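Primase X domain-containing protein (Sulfolobus solfataricus, PDB 4WYH) is a noncatalytic subunit of the archaeal eukaryotic-type primase, needed for efficient synthesis of primers in DNA replication. Local coordinates at residues F50-A55 against K92-G97. Sequence-based numbering, arbitrary orientation.
Sequences FILYVA and KSVING
Val-94 of helix 88-101 turns its CB toward helix 47-63, where its side chain meets Leu-52 and the backbone of Ile-51: a small apolar helix-helix contact within the all-helical PriX domain. The two closest groups are methyls, Leu-52 CD1 and Val-94 CG1, 4.1 Å apart, and the side chains run obliquely past each other. Leu-52 leaves its helix along the flank of the interface, but with CG anti to the backbone N (chi1 180°) its end swings back toward Val-94. The same CG sits over the centre of the Tyr-53 ring, 4.0 Å above the plane, and that ring stacks in turn on Trp-106. Val-94 also has CG1 anti to its backbone N, and this branch does double duty, since it lies 4.3 Å from Ile-51 O as well. That carbonyl oxygen also takes a hydrogen bond from the hydroxyl of Ser-56. No hydrogen bond crosses between the segments, and their nearest CA atoms, those of Leu-52 and Val-94, are 6.5 Å apart. Further round the two helices, Ile-95 and Ala-55 both pack on Leu-74 of helix 67-78, which thus touches both partners. Leu-52 itself sits in a wider, pi-type turn of its helix (51-55), where Phe-50 O accepts from Val-54 N at 3.0 Å and, from the opposite face of its plane, from Ala-55 N at 2.9 Å.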
# COMPACT_ATOMS: atom_id res chain seq x y z
N PHE A 50 -4.14 2.31 -2.15
CA PHE A 50 -2.69 2.07 -2.11
C PHE A 50 -2.47 0.72 -1.48
O PHE A 50 -1.71 -0.06 -1.98
CB PHE A 50 -1.97 3.14 -1.31
CG PHE A 50 -0.47 2.95 -1.25
CD1 PHE A 50 0.27 3.15 -2.38
CD2 PHE A 50 0.16 2.49 -0.13
CE1 PHE A 50 1.63 2.99 -2.38
CE2 PHE A 50 1.54 2.31 -0.11
CZ PHE A 50 2.26 2.55 -1.25
N ILE A 51 -3.17 0.40 -0.41
CA ILE A 51 -3.10 -0.96 0.17
C ILE A 51 -3.55 -2.08 -0.77
O ILE A 51 -2.84 -3.07 -0.94
CB ILE A 51 -3.91 -1.07 1.52
CG1 ILE A 51 -3.27 -0.19 2.61
CG2 ILE A 51 -4.08 -2.54 1.98
CD1 ILE A 51 -4.18 -0.05 3.84
N LEU A 52 -4.69 -1.93 -1.41
CA LEU A 52 -5.19 -2.97 -2.29
C LEU A 52 -4.31 -3.17 -3.53
O LEU A 52 -4.02 -4.30 -3.90
CB LEU A 52 -6.61 -2.65 -2.73
CG LEU A 52 -7.32 -3.62 -3.66
CD1 LEU A 52 -7.32 -5.01 -3.05
CD2 LEU A 52 -8.72 -3.12 -3.96
N TYR A 53 -3.86 -2.08 -4.15
CA TYR A 53 -3.26 -2.15 -5.49
C TYR A 53 -1.78 -2.20 -5.48
O TYR A 53 -1.17 -2.66 -6.47
CB TYR A 53 -3.84 -1.03 -6.47
CG TYR A 53 -5.33 -1.15 -6.73
CD1 TYR A 53 -5.82 -2.16 -7.49
CD2 TYR A 53 -6.25 -0.24 -6.18
CE1 TYR A 53 -7.19 -2.29 -7.68
CE2 TYR A 53 -7.61 -0.38 -6.34
CZ TYR A 53 -8.08 -1.42 -7.08
OH TYR A 53 -9.41 -1.57 -7.32
N VAL A 54 -1.16 -1.74 -4.39
CA VAL A 54 0.25 -1.59 -4.34
C VAL A 54 0.89 -2.27 -3.13
O VAL A 54 1.65 -3.23 -3.29
CB VAL A 54 0.64 -0.08 -4.43
CG1 VAL A 54 2.13 0.06 -4.44
CG2 VAL A 54 -0.04 0.59 -5.62
N ALA A 55 0.63 -1.78 -1.93
CA ALA A 55 1.44 -2.17 -0.80
C ALA A 55 1.28 -3.63 -0.43
O ALA A 55 2.27 -4.32 -0.19
CB ALA A 55 1.14 -1.28 0.37
N LYS A 92 -6.70 -8.78 6.17
CA LYS A 92 -6.39 -10.17 6.05
C LYS A 92 -6.90 -10.73 4.73
O LYS A 92 -6.18 -11.46 4.04
CB LYS A 92 -6.98 -10.99 7.18
CG LYS A 92 -6.52 -10.57 8.55
CD LYS A 92 -7.13 -11.52 9.59
CE LYS A 92 -6.54 -11.31 10.98
NZ LYS A 92 -7.46 -12.02 11.92
N SER A 93 -8.13 -10.38 4.36
CA SER A 93 -8.65 -10.79 3.04
C SER A 93 -7.82 -10.28 1.84
O SER A 93 -7.55 -11.01 0.90
CB SER A 93 -10.09 -10.36 2.89
OG SER A 93 -10.55 -10.67 1.56
N VAL A 94 -7.44 -9.01 1.85
CA VAL A 94 -6.56 -8.51 0.81
C VAL A 94 -5.26 -9.30 0.69
O VAL A 94 -4.83 -9.65 -0.41
CB VAL A 94 -6.21 -7.04 1.08
CG1 VAL A 94 -5.18 -6.54 0.07
CG2 VAL A 94 -7.46 -6.15 1.05
N ILE A 95 -4.57 -9.46 1.83
CA ILE A 95 -3.29 -10.15 1.91
C ILE A 95 -3.46 -11.57 1.36
O ILE A 95 -2.67 -11.98 0.54
CB ILE A 95 -2.75 -10.23 3.36
CG1 ILE A 95 -2.34 -8.83 3.85
CG2 ILE A 95 -1.60 -11.24 3.48
CD1 ILE A 95 -2.31 -8.78 5.36
N ASN A 96 -4.50 -12.28 1.80
CA ASN A 96 -4.73 -13.63 1.28
C ASN A 96 -5.00 -13.62 -0.20
O ASN A 96 -4.43 -14.43 -0.92
CB ASN A 96 -5.92 -14.27 1.98
CG ASN A 96 -6.10 -15.72 1.57
OD1 ASN A 96 -5.34 -16.58 2.02
ND2 ASN A 96 -7.10 -16.01 0.76
N GLY A 97 -5.88 -12.70 -0.67
CA GLY A 97 -6.23 -12.64 -2.11
C GLY A 97 -5.05 -12.34 -3.04
O GLY A 97 -4.91 -12.95 -4.11